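Local coordinates for proteasome assembly chaperone family protein (Pyrococcus furiosus, PDB 3VR0) that probably acts as an archaeal proteasome activator, being a homologue of proteasome assembly factors that belongs to the PAC2 family, at residues V24-D29 against F89-S94; M71-I76 against E83-E88; D163-Y168 against V179-D184. All blocks are in the same frame, centred on the assembly; numbering follows the deposited sequence.

Contact 1. Residues V24-D29 against F89-S94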
loop_
_atom_site.group_PDB
_atom_site.type_symbol
_atom_site.label_atom_id
_atom_site.label_comp_id
_atom_site.label_asym_id
_atom_site.label_seq_id
_atom_site.Cartn_x
_atom_site.Cartn_y
_atom_site.Cartn_z
ATOM N N VAL C 24 -8.290 23.899 13.765
ATOM C CA VAL C 24 -9.597 24.531 13.980
ATOM C C VAL C 24 -9.341 25.950 14.422
ATOM O O VAL C 24 -8.658 26.152 15.403
ATOM C CB VAL C 24 -10.400 23.815 15.041
ATOM C CG1 VAL C 24 -11.820 24.505 15.252
ATOM C CG2 VAL C 24 -10.496 22.338 14.704
ATOM N N TYR C 25 -9.864 26.922 13.679
ATOM C CA TYR C 25 -9.562 28.319 13.937
ATOM C C TYR C 25 -10.419 28.908 15.059
ATOM O O TYR C 25 -9.896 29.657 15.868
ATOM C CB TYR C 25 -9.611 29.146 12.644
ATOM C CG TYR C 25 -8.565 28.605 11.668
ATOM C CD1 TYR C 25 -7.215 28.493 12.061
ATOM C CD2 TYR C 25 -8.925 28.166 10.380
ATOM C CE1 TYR C 25 -6.256 27.982 11.194
ATOM C CE2 TYR C 25 -7.991 27.659 9.513
ATOM C CZ TYR C 25 -6.646 27.563 9.918
ATOM O OH TYR C 25 -5.695 27.054 9.056
ATOM N N GLU C 26 -11.702 28.525 15.106
ATOM C CA GLU C 26 -12.624 28.924 16.169
ATOM C C GLU C 26 -13.725 27.886 16.243
ATOM O O GLU C 26 -13.951 27.125 15.296
ATOM C CB GLU C 26 -13.250 30.299 15.816
ATOM C CG GLU C 26 -14.085 30.233 14.514
ATOM C CD GLU C 26 -14.943 31.467 14.254
ATOM O OE1 GLU C 26 -15.579 31.972 15.211
ATOM O OE2 GLU C 26 -14.951 31.936 13.083
ATOM N N ARG C 27 -14.465 27.913 17.328
ATOM C CA ARG C 27 -15.677 27.176 17.487
ATOM C C ARG C 27 -16.899 28.040 17.194
ATOM O O ARG C 27 -17.342 28.831 18.054
ATOM C CB ARG C 27 -15.795 26.687 18.905
ATOM C CG ARG C 27 -14.513 25.994 19.411
ATOM C CD ARG C 27 -14.998 24.641 19.927
ATOM N NE ARG C 27 -14.047 23.703 19.437
ATOM C CZ ARG C 27 -14.285 22.433 19.253
ATOM N NH1 ARG C 27 -15.485 21.927 19.499
ATOM N NH2 ARG C 27 -13.302 21.706 18.774
ATOM N N PRO C 28 -17.515 27.828 16.032
ATOM C CA PRO C 28 -18.652 28.659 15.626
ATOM C C PRO C 28 -19.883 28.379 16.448
ATOM O O PRO C 28 -20.090 27.269 17.038
ATOM C CB PRO C 28 -18.875 28.280 14.133
ATOM C CG PRO C 28 -17.522 27.581 13.716
ATOM C CD PRO C 28 -17.155 26.843 14.995
ATOM N N ASP C 29 -20.705 29.406 16.461
ATOM C CA ASP C 29 -21.912 29.448 17.242
ATOM C C ASP C 29 -22.992 28.806 16.397
ATOM O O ASP C 29 -23.880 29.503 15.834
ATOM C CB ASP C 29 -22.254 30.922 17.579
ATOM C CG ASP C 29 -23.554 31.040 18.362
ATOM O OD1 ASP C 29 -23.951 30.024 18.938
ATOM O OD2 ASP C 29 -24.155 32.135 18.405
ATOM N N PHE C 89 -13.211 23.479 5.950
ATOM C CA PHE C 89 -14.568 23.506 6.453
ATOM C C PHE C 89 -15.029 24.967 6.582
ATOM O O PHE C 89 -14.289 25.805 7.123
ATOM C CB PHE C 89 -14.660 22.848 7.830
ATOM C CG PHE C 89 -14.376 21.386 7.837
ATOM C CD1 PHE C 89 -15.438 20.442 7.835
ATOM C CD2 PHE C 89 -13.070 20.926 7.914
ATOM C CE1 PHE C 89 -15.170 19.063 7.893
ATOM C CE2 PHE C 89 -12.791 19.516 7.952
ATOM C CZ PHE C 89 -13.824 18.608 7.949
ATOM N N TYR C 90 -16.243 25.248 6.088
ATOM C CA TYR C 90 -16.875 26.569 6.177
ATOM C C TYR C 90 -18.160 26.419 6.959
ATOM O O TYR C 90 -18.805 25.358 6.904
ATOM C CB TYR C 90 -17.233 27.108 4.777
ATOM C CG TYR C 90 -16.024 27.472 3.958
ATOM C CD1 TYR C 90 -15.640 28.788 3.792
ATOM C CD2 TYR C 90 -15.253 26.483 3.369
ATOM C CE1 TYR C 90 -14.501 29.106 3.048
ATOM C CE2 TYR C 90 -14.137 26.782 2.630
ATOM C CZ TYR C 90 -13.759 28.082 2.479
ATOM O OH TYR C 90 -12.637 28.339 1.734
ATOM N N TYR C 91 -18.574 27.447 7.685
ATOM C CA TYR C 91 -19.906 27.340 8.293
ATOM C C TYR C 91 -20.829 28.487 7.889
ATOM O O TYR C 91 -20.384 29.582 7.488
ATOM C CB TYR C 91 -19.803 27.276 9.824
ATOM C CG TYR C 91 -19.525 28.645 10.474
ATOM C CD1 TYR C 91 -20.585 29.481 10.898
ATOM C CD2 TYR C 91 -18.222 29.091 10.628
ATOM C CE1 TYR C 91 -20.330 30.732 11.507
ATOM C CE2 TYR C 91 -17.936 30.299 11.232
ATOM C CZ TYR C 91 -18.997 31.135 11.656
ATOM O OH TYR C 91 -18.676 32.329 12.239
ATOM N N TRP C 92 -22.118 28.240 8.043
ATOM C CA TRP C 92 -23.101 29.305 7.831
ATOM C C TRP C 92 -24.056 29.234 8.985
ATOM O O TRP C 92 -24.559 28.146 9.314
ATOM C CB TRP C 92 -23.871 29.111 6.534
ATOM C CG TRP C 92 -24.898 30.144 6.216
ATOM C CD1 TRP C 92 -24.671 31.422 5.718
ATOM C CD2 TRP C 92 -26.326 29.990 6.295
ATOM N NE1 TRP C 92 -25.884 32.042 5.481
ATOM C CE2 TRP C 92 -26.907 31.202 5.844
ATOM C CE3 TRP C 92 -27.178 28.947 6.732
ATOM C CZ2 TRP C 92 -28.307 31.398 5.791
ATOM C CZ3 TRP C 92 -28.565 29.135 6.674
ATOM C CH2 TRP C 92 -29.117 30.378 6.201
ATOM N N LYS C 93 -24.262 30.379 9.632
ATOM C CA LYS C 93 -25.210 30.426 10.753
ATOM C C LYS C 93 -26.521 30.953 10.200
ATOM O O LYS C 93 -26.548 31.997 9.586
ATOM C CB LYS C 93 -24.665 31.305 11.887
ATOM C CG LYS C 93 -25.547 31.342 13.173
ATOM C CD LYS C 93 -25.039 32.430 14.175
ATOM C CE LYS C 93 -25.947 32.509 15.449
ATOM N NZ LYS C 93 -26.421 31.194 16.006
ATOM N N SER C 94 -27.605 30.208 10.350
ATOM C CA SER C 94 -28.887 30.715 9.857
ATOM C C SER C 94 -29.341 31.984 10.620
ATOM O O SER C 94 -29.158 32.067 11.843
ATOM C CB SER C 94 -29.965 29.667 10.028
ATOM O OG SER C 94 -31.224 30.248 9.747
HETATM O O HOH W 1 -19.940 31.841 15.372
#

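Contact 2. Residues M71-I76 against E83-E88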
loop_
_atom_site.group_PDB
_atom_site.type_symbol
_atom_site.label_atom_id
_atom_site.label_comp_id
_atom_site.label_asym_id
_atom_site.label_seq_id
_atom_site.Cartn_x
_atom_site.Cartn_y
_atom_site.Cartn_z
ATOM N N MET C 71 -1.894 12.888 -1.523
ATOM C CA MET C 71 -0.668 12.862 -2.345
ATOM C C MET C 71 0.469 13.669 -1.681
ATOM O O MET C 71 0.246 14.758 -1.083
ATOM C CB MET C 71 -0.979 13.383 -3.746
ATOM C CG MET C 71 0.222 13.453 -4.694
ATOM S SD MET C 71 1.008 11.845 -4.964
ATOM C CE MET C 71 2.402 12.579 -5.840
ATOM N N HIS C 72 1.678 13.129 -1.800
ATOM C CA HIS C 72 2.834 13.632 -1.106
ATOM C C HIS C 72 3.436 14.842 -1.815
ATOM O O HIS C 72 4.581 14.814 -2.273
ATOM C CB HIS C 72 3.866 12.504 -0.918
ATOM C CG HIS C 72 4.211 11.747 -2.170
ATOM N ND1 HIS C 72 3.456 10.681 -2.630
ATOM C CD2 HIS C 72 5.252 11.874 -3.038
ATOM C CE1 HIS C 72 4.015 10.192 -3.730
ATOM N NE2 HIS C 72 5.101 10.898 -4.005
ATOM N N GLN C 73 2.648 15.914 -1.914
ATOM C CA GLN C 73 3.112 17.129 -2.585
ATOM C C GLN C 73 2.496 18.372 -1.957
ATOM O O GLN C 73 1.525 18.308 -1.199
ATOM C CB GLN C 73 2.706 17.135 -4.063
ATOM C CG GLN C 73 1.170 17.361 -4.219
ATOM C CD GLN C 73 0.620 16.844 -5.570
ATOM O OE1 GLN C 73 -0.565 16.979 -5.850
ATOM N NE2 GLN C 73 1.472 16.262 -6.386
ATOM N N VAL C 74 3.046 19.500 -2.365
ATOM C CA VAL C 74 2.544 20.824 -2.034
ATOM C C VAL C 74 1.949 21.423 -3.296
ATOM O O VAL C 74 2.360 21.049 -4.372
ATOM C CB VAL C 74 3.757 21.567 -1.420
ATOM C CG1 VAL C 74 4.170 22.789 -2.131
ATOM C CG2 VAL C 74 3.679 21.580 0.114
ATOM N N LEU C 75 0.944 22.288 -3.172
ATOM C CA LEU C 75 0.385 23.022 -4.317
ATOM C C LEU C 75 0.820 24.472 -4.319
ATOM O O LEU C 75 1.052 25.059 -3.266
ATOM C CB LEU C 75 -1.163 22.984 -4.344
ATOM C CG LEU C 75 -1.881 21.635 -4.518
ATOM C CD1 LEU C 75 -3.388 21.779 -4.354
ATOM C CD2 LEU C 75 -1.551 20.967 -5.877
ATOM N N ILE C 76 0.937 25.044 -5.509
ATOM C CA ILE C 76 1.260 26.453 -5.626
ATOM C C ILE C 76 -0.046 27.222 -5.419
ATOM O O ILE C 76 -1.049 26.968 -6.114
ATOM C CB ILE C 76 1.846 26.789 -7.015
ATOM C CG1 ILE C 76 3.114 25.984 -7.292
ATOM C CG2 ILE C 76 2.110 28.296 -7.119
ATOM C CD1 ILE C 76 4.231 26.179 -6.318
ATOM N N GLU C 83 1.572 25.257 -0.245
ATOM C CA GLU C 83 0.773 24.671 0.799
ATOM C C GLU C 83 0.451 23.179 0.544
ATOM O O GLU C 83 0.075 22.799 -0.552
ATOM C CB GLU C 83 -0.537 25.448 0.926
ATOM C CG GLU C 83 -1.263 25.195 2.211
ATOM C CD GLU C 83 -2.418 26.179 2.439
ATOM O OE1 GLU C 83 -3.091 26.564 1.459
ATOM O OE2 GLU C 83 -2.668 26.536 3.615
ATOM N N LEU C 84 0.533 22.361 1.589
ATOM C CA LEU C 84 0.029 21.007 1.529
ATOM C C LEU C 84 -1.392 20.969 0.991
ATOM O O LEU C 84 -2.156 21.954 1.086
ATOM C CB LEU C 84 0.044 20.371 2.913
ATOM C CG LEU C 84 1.373 20.099 3.592
ATOM C CD1 LEU C 84 1.045 19.586 4.986
ATOM C CD2 LEU C 84 2.200 19.075 2.824
ATOM N N MET C 85 -1.750 19.811 0.448
ATOM C CA MET C 85 -3.105 19.585 0.039
ATOM C C MET C 85 -3.985 19.438 1.271
ATOM O O MET C 85 -3.518 18.990 2.340
ATOM C CB MET C 85 -3.173 18.386 -0.895
ATOM C CG MET C 85 -2.439 18.724 -2.270
ATOM S SD MET C 85 -2.951 17.649 -3.569
ATOM C CE MET C 85 -2.215 16.234 -2.856
ATOM N N LYS C 86 -5.230 19.874 1.140
ATOM C CA LYS C 86 -6.047 20.065 2.321
ATOM C C LYS C 86 -7.517 20.060 1.952
ATOM O O LYS C 86 -7.878 20.141 0.753
ATOM C CB LYS C 86 -5.649 21.408 3.001
ATOM C CG LYS C 86 -6.125 22.667 2.187
ATOM C CD LYS C 86 -5.510 23.999 2.722
ATOM C CE LYS C 86 -6.130 25.180 1.972
ATOM N NZ LYS C 86 -5.542 26.468 2.437
ATOM N N ASN C 87 -8.358 19.883 2.962
ATOM C CA ASN C 87 -9.782 20.153 2.829
ATOM C C ASN C 87 -10.079 21.347 3.763
ATOM O O ASN C 87 -9.297 21.619 4.715
ATOM C CB ASN C 87 -10.633 18.946 3.236
ATOM C CG ASN C 87 -10.372 17.706 2.359
ATOM O OD1 ASN C 87 -10.768 16.605 2.743
ATOM N ND2 ASN C 87 -9.706 17.883 1.183
ATOM N N GLU C 88 -11.196 22.026 3.511
ATOM C CA GLU C 88 -11.535 23.227 4.253
ATOM C C GLU C 88 -12.940 23.082 4.709
ATOM O O GLU C 88 -13.774 22.591 3.941
ATOM C CB GLU C 88 -11.442 24.455 3.354
ATOM C CG GLU C 88 -10.038 24.765 2.851
ATOM C CD GLU C 88 -10.004 25.983 1.895
ATOM O OE1 GLU C 88 -10.965 26.191 1.081
ATOM O OE2 GLU C 88 -9.009 26.750 1.963
HETATM O O HOH W 2 -0.352 17.105 0.533
#

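Contact 3. Residues D163-Y168 against V179-D184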
loop_
_atom_site.group_PDB
_atom_site.type_symbol
_atom_site.label_atom_id
_atom_site.label_comp_id
_atom_site.label_asym_id
_atom_site.label_seq_id
_atom_site.Cartn_x
_atom_site.Cartn_y
_atom_site.Cartn_z
ATOM N N ASP C 163 -37.090 5.540 5.884
ATOM C CA ASP C 163 -38.093 6.559 6.252
ATOM C C ASP C 163 -37.818 7.955 5.711
ATOM O O ASP C 163 -38.707 8.806 5.657
ATOM C CB ASP C 163 -38.350 6.607 7.765
ATOM C CG ASP C 163 -37.086 6.839 8.593
ATOM O OD1 ASP C 163 -36.073 6.153 8.361
ATOM O OD2 ASP C 163 -37.111 7.700 9.515
ATOM N N LEU C 164 -36.583 8.161 5.280
ATOM C CA LEU C 164 -36.114 9.445 4.835
ATOM C C LEU C 164 -36.481 9.689 3.394
ATOM O O LEU C 164 -36.346 10.814 2.904
ATOM C CB LEU C 164 -34.580 9.509 4.971
ATOM C CG LEU C 164 -34.004 9.602 6.382
ATOM C CD1 LEU C 164 -32.499 9.467 6.300
ATOM C CD2 LEU C 164 -34.409 10.942 7.051
ATOM N N ILE C 165 -36.882 8.649 2.676
ATOM C CA ILE C 165 -37.264 8.893 1.273
ATOM C C ILE C 165 -38.420 9.909 1.176
ATOM O O ILE C 165 -38.353 10.860 0.386
ATOM C CB ILE C 165 -37.633 7.634 0.501
ATOM C CG1 ILE C 165 -36.386 6.767 0.292
ATOM C CG2 ILE C 165 -38.189 8.039 -0.873
ATOM C CD1 ILE C 165 -36.666 5.380 -0.300
ATOM N N GLU C 166 -39.442 9.745 2.008
ATOM C CA GLU C 166 -40.589 10.649 1.883
ATOM C C GLU C 166 -40.341 11.979 2.614
ATOM O O GLU C 166 -40.829 13.055 2.185
ATOM C CB GLU C 166 -41.898 9.969 2.257
ATOM C CG GLU C 166 -42.164 9.722 3.736
ATOM C CD GLU C 166 -43.670 9.525 3.984
ATOM O OE1 GLU C 166 -44.460 9.755 3.024
ATOM O OE2 GLU C 166 -44.067 9.145 5.119
ATOM N N TYR C 167 -39.489 11.907 3.644
ATOM C CA TYR C 167 -38.981 13.116 4.275
ATOM C C TYR C 167 -38.381 14.004 3.210
ATOM O O TYR C 167 -38.836 15.130 3.028
ATOM C CB TYR C 167 -37.979 12.824 5.409
ATOM C CG TYR C 167 -37.404 14.079 6.020
ATOM C CD1 TYR C 167 -38.163 14.867 6.923
ATOM C CD2 TYR C 167 -36.121 14.506 5.690
ATOM C CE1 TYR C 167 -37.642 16.038 7.478
ATOM C CE2 TYR C 167 -35.588 15.676 6.245
ATOM C CZ TYR C 167 -36.358 16.434 7.139
ATOM O OH TYR C 167 -35.824 17.592 7.663
ATOM N N TYR C 168 -37.392 13.501 2.467
ATOM C CA TYR C 168 -36.746 14.357 1.482
ATOM C C TYR C 168 -37.618 14.581 0.272
ATOM O O TYR C 168 -37.493 15.598 -0.389
ATOM C CB TYR C 168 -35.356 13.856 1.057
ATOM C CG TYR C 168 -34.352 13.955 2.164
ATOM C CD1 TYR C 168 -33.920 12.822 2.833
ATOM C CD2 TYR C 168 -33.857 15.187 2.559
ATOM C CE1 TYR C 168 -33.025 12.908 3.871
ATOM C CE2 TYR C 168 -32.983 15.297 3.592
ATOM C CZ TYR C 168 -32.561 14.161 4.247
ATOM O OH TYR C 168 -31.669 14.276 5.259
ATOM N N VAL C 179 -35.491 14.418 -9.909
ATOM C CA VAL C 179 -34.750 13.671 -8.914
ATOM C C VAL C 179 -35.198 12.226 -8.967
ATOM O O VAL C 179 -36.336 11.915 -8.579
ATOM C CB VAL C 179 -34.968 14.224 -7.453
ATOM C CG1 VAL C 179 -34.353 13.280 -6.410
ATOM C CG2 VAL C 179 -34.399 15.641 -7.303
ATOM N N ILE C 180 -34.303 11.353 -9.432
ATOM C CA ILE C 180 -34.577 9.923 -9.513
ATOM C C ILE C 180 -34.137 9.228 -8.247
ATOM O O ILE C 180 -32.981 9.338 -7.871
ATOM C CB ILE C 180 -33.825 9.273 -10.702
ATOM C CG1 ILE C 180 -34.185 9.980 -12.012
ATOM C CG2 ILE C 180 -34.097 7.750 -10.763
ATOM C CD1 ILE C 180 -35.672 10.280 -12.151
ATOM N N TRP C 181 -35.064 8.512 -7.615
ATOM C CA TRP C 181 -34.788 7.665 -6.475
ATOM C C TRP C 181 -34.179 6.308 -6.899
ATOM O O TRP C 181 -34.908 5.431 -7.382
ATOM C CB TRP C 181 -36.067 7.527 -5.622
ATOM C CG TRP C 181 -36.336 8.849 -4.962
ATOM C CD1 TRP C 181 -37.039 9.912 -5.484
ATOM C CD2 TRP C 181 -35.800 9.303 -3.710
ATOM N NE1 TRP C 181 -37.001 10.969 -4.613
ATOM C CE2 TRP C 181 -36.244 10.625 -3.521
ATOM C CE3 TRP C 181 -34.997 8.708 -2.723
ATOM C CZ2 TRP C 181 -35.916 11.369 -2.377
ATOM C CZ3 TRP C 181 -34.680 9.446 -1.585
ATOM C CH2 TRP C 181 -35.138 10.759 -1.424
ATOM N N ARG C 182 -32.857 6.154 -6.698
ATOM C CA ARG C 182 -32.024 5.102 -7.350
ATOM C C ARG C 182 -32.513 3.720 -7.114
ATOM O O ARG C 182 -32.815 3.353 -5.987
ATOM C CB ARG C 182 -30.585 5.139 -6.841
ATOM C CG ARG C 182 -29.861 6.392 -7.177
ATOM C CD ARG C 182 -28.520 6.363 -6.548
ATOM N NE ARG C 182 -27.649 5.425 -7.230
ATOM C CZ ARG C 182 -26.358 5.626 -7.428
ATOM N NH1 ARG C 182 -25.775 6.739 -6.977
ATOM N NH2 ARG C 182 -25.641 4.696 -8.052
ATOM N N GLU C 183 -32.584 2.922 -8.164
ATOM C CA GLU C 183 -32.982 1.521 -7.945
ATOM C C GLU C 183 -31.882 0.535 -8.346
ATOM O O GLU C 183 -32.109 -0.670 -8.350
ATOM C CB GLU C 183 -34.271 1.180 -8.707
ATOM C CG GLU C 183 -35.442 2.170 -8.575
ATOM C CD GLU C 183 -36.644 1.777 -9.465
ATOM O OE1 GLU C 183 -36.449 1.041 -10.466
ATOM O OE2 GLU C 183 -37.786 2.201 -9.160
ATOM N N ASP C 184 -30.700 1.044 -8.686
ATOM C CA ASP C 184 -29.613 0.211 -9.195
ATOM C C ASP C 184 -28.941 -0.561 -8.063
ATOM O O ASP C 184 -27.814 -0.248 -7.681
ATOM C CB ASP C 184 -28.605 1.062 -9.976
ATOM C CG ASP C 184 -28.053 2.286 -9.153
ATOM O OD1 ASP C 184 -28.828 2.940 -8.389
ATOM O OD2 ASP C 184 -26.844 2.598 -9.307
#

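Contact 1. Residues V24-D29 against F89-S94
The pyrrolidine of Pro28 rests on one face of the Tyr91 ring, and this proline-on-tyrosine pair is the apolar part of the contact. Pro28 CB sits 3.5 Å from the ring centroid and only 5° off the ring normal, a CH-pi contact almost exactly over the middle of the ring, while Pro28 CG reaches to 3.5 Å from Tyr91 CD2 on the side that carries CD2 and CE2. Tyr91 points its side chain toward the loop, and chi1 of 77°, which sets CG between the backbone N and the carbonyl carbon, lays the ring face against the proline. Glu26 comes to the rim of the same ring instead of its face. Its carboxylate is turned nearly perpendicular to the ring, with OE2 3.8 Å from Tyr91 OH, a distance that makes this a contact and no more. Just past the end of the strand the contact turns polar. The chain of Lys93 runs extended as far as CE and bends only at chi4 (41°), which brings NZ to two oxygens of one residue: NZ donates to Asp29 O at 3.1 Å and, more weakly, to Asp29 OD2 at 3.4 Å, the latter within a salt bridge. The ammonium is thus held mainly by the carbonyl of Asp29, with the carboxylate as a weaker second partner, at the surface. A water accepts from Asp29 N at 2.8 Å and makes a weak hydrogen bond with Tyr91 OH, so that it links loop and strand. Pro28 also packs on Phe62 of strand 60-66, a strand that lies between strands 21-24 and 87-92 in the sheet. A loop leaving edge strand 21-24 of the mixed sheet is in this way fastened over the end of strand 87-92 by a proline-aromatic CH-pi contact and a salt bridge.

Contact 2. Residues M71-I76 against E83-E88
Met85 reaches across to Leu75, Gln73 and Met71 in turn, and it is the residue most buried by the other segment. It meets Leu75 at about a right angle, Met85 CG lying 3.7 Å from Leu75 CG. Farther out, the Met85 chain crosses that of Gln73 obliquely, with Met85 CE 3.8 Å from Gln73 CG, and a bend at chi3 (-67°) turns the methyl toward Met71. There the modelled 3.2 Å between Met85 CE and Met71 CB is too short to be taken literally. Val74 CG2 touches Leu84 CD2 more loosely, at 4.0 Å. The backbones are joined beside them. Leu75 and Glu83 form an antiparallel hydrogen-bonded pair: Leu75 N donates to Glu83 O at 2.8 Å in a nearly straight bond (172°), and Glu83 N returns to Leu75 O at 3.1 Å. Toward Met71 and Met85 a water takes over from direct backbone bonds, donating to Met71 O and Gln73 O and accepting from Met85 N. Along the second segment, Lys86 NZ is drawn between Glu83 OE1 (2.6 Å) and Glu88 OE2, and Arg77 and Lys61 extend this salt-bridge network. His72 stacks on His119 of the second subunit. The motif is a two-stranded beta hairpin, 73-76 with 82-84, whose strand 73-76 continues the sheet into the second subunit through an antiparallel ladder at Gln73 to Leu75.

Contact 3. Residues D163-Y168 against V179-D184
Trp181 meets Ile165 across this contact, and the second segment leads up to it through strand 179-181, which runs nearly antiparallel to helix 164-168 (169° between the directions of these short segments) at a closest axis distance of 11.5 Å. Ile180 pairs through its backbone with Val155 and Ala157 of strand 155-159. Trp181 then spans the gap. With CG anti to its carbonyl carbon (chi1 -70°), the indole is laid against the helix with its six-membered ring leading. Ile165 CG2 stands over one face of that ring, 3.8 Å from its centroid and 12° off the normal, a CH-pi contact, while CG1 of Ile165 approaches Trp181 CZ3 at 3.7 Å. At the rim, and in the plane of the indole, Tyr168 CB lies 4.0 Å from Trp181 CH2. Lys169, one residue past the first segment, adds a cation-pi interaction with Trp181. Next, Arg182 reaches forward to Asp184: NE donates to Asp184 OD1 at 3.0 Å and NH2 to Asp184 OD2 at 2.7 Å, a side-on pair in which both oxygens use their syn lone pairs. Arg182 O also accepts from Ser80 of the third subunit. Helix 164-172 is the crossover of the beta-alpha-beta unit 155-159, 164-172, 179-181, and Trp181 joins it to the strand that ends the sheet within this chain, with Ile208 of strand 206-214 touching both Trp181 and Tyr168.

Overall arrangement
Contact 2 is nested inside the loop closed by contact 1, and contact 3 opens only after both have closed. Contacts 1 and 2 share strand 87-92, with centres 22 Å apart. Contact 3 lies farther off, its centre 30 Å from contact 1 and 36 Å from contact 2, on the other side of the chain's centre from contact 2. All three reach one mixed sheet, whose outermost strands within the chain are 21-24 and 179-181: contact 1 begins at the end of the first, contact 3 includes the second. Contact 2 meets the second subunit through the hairpin and contact 3 the third through the sheet edge, so they lie at different interfaces of the four-chain assembly.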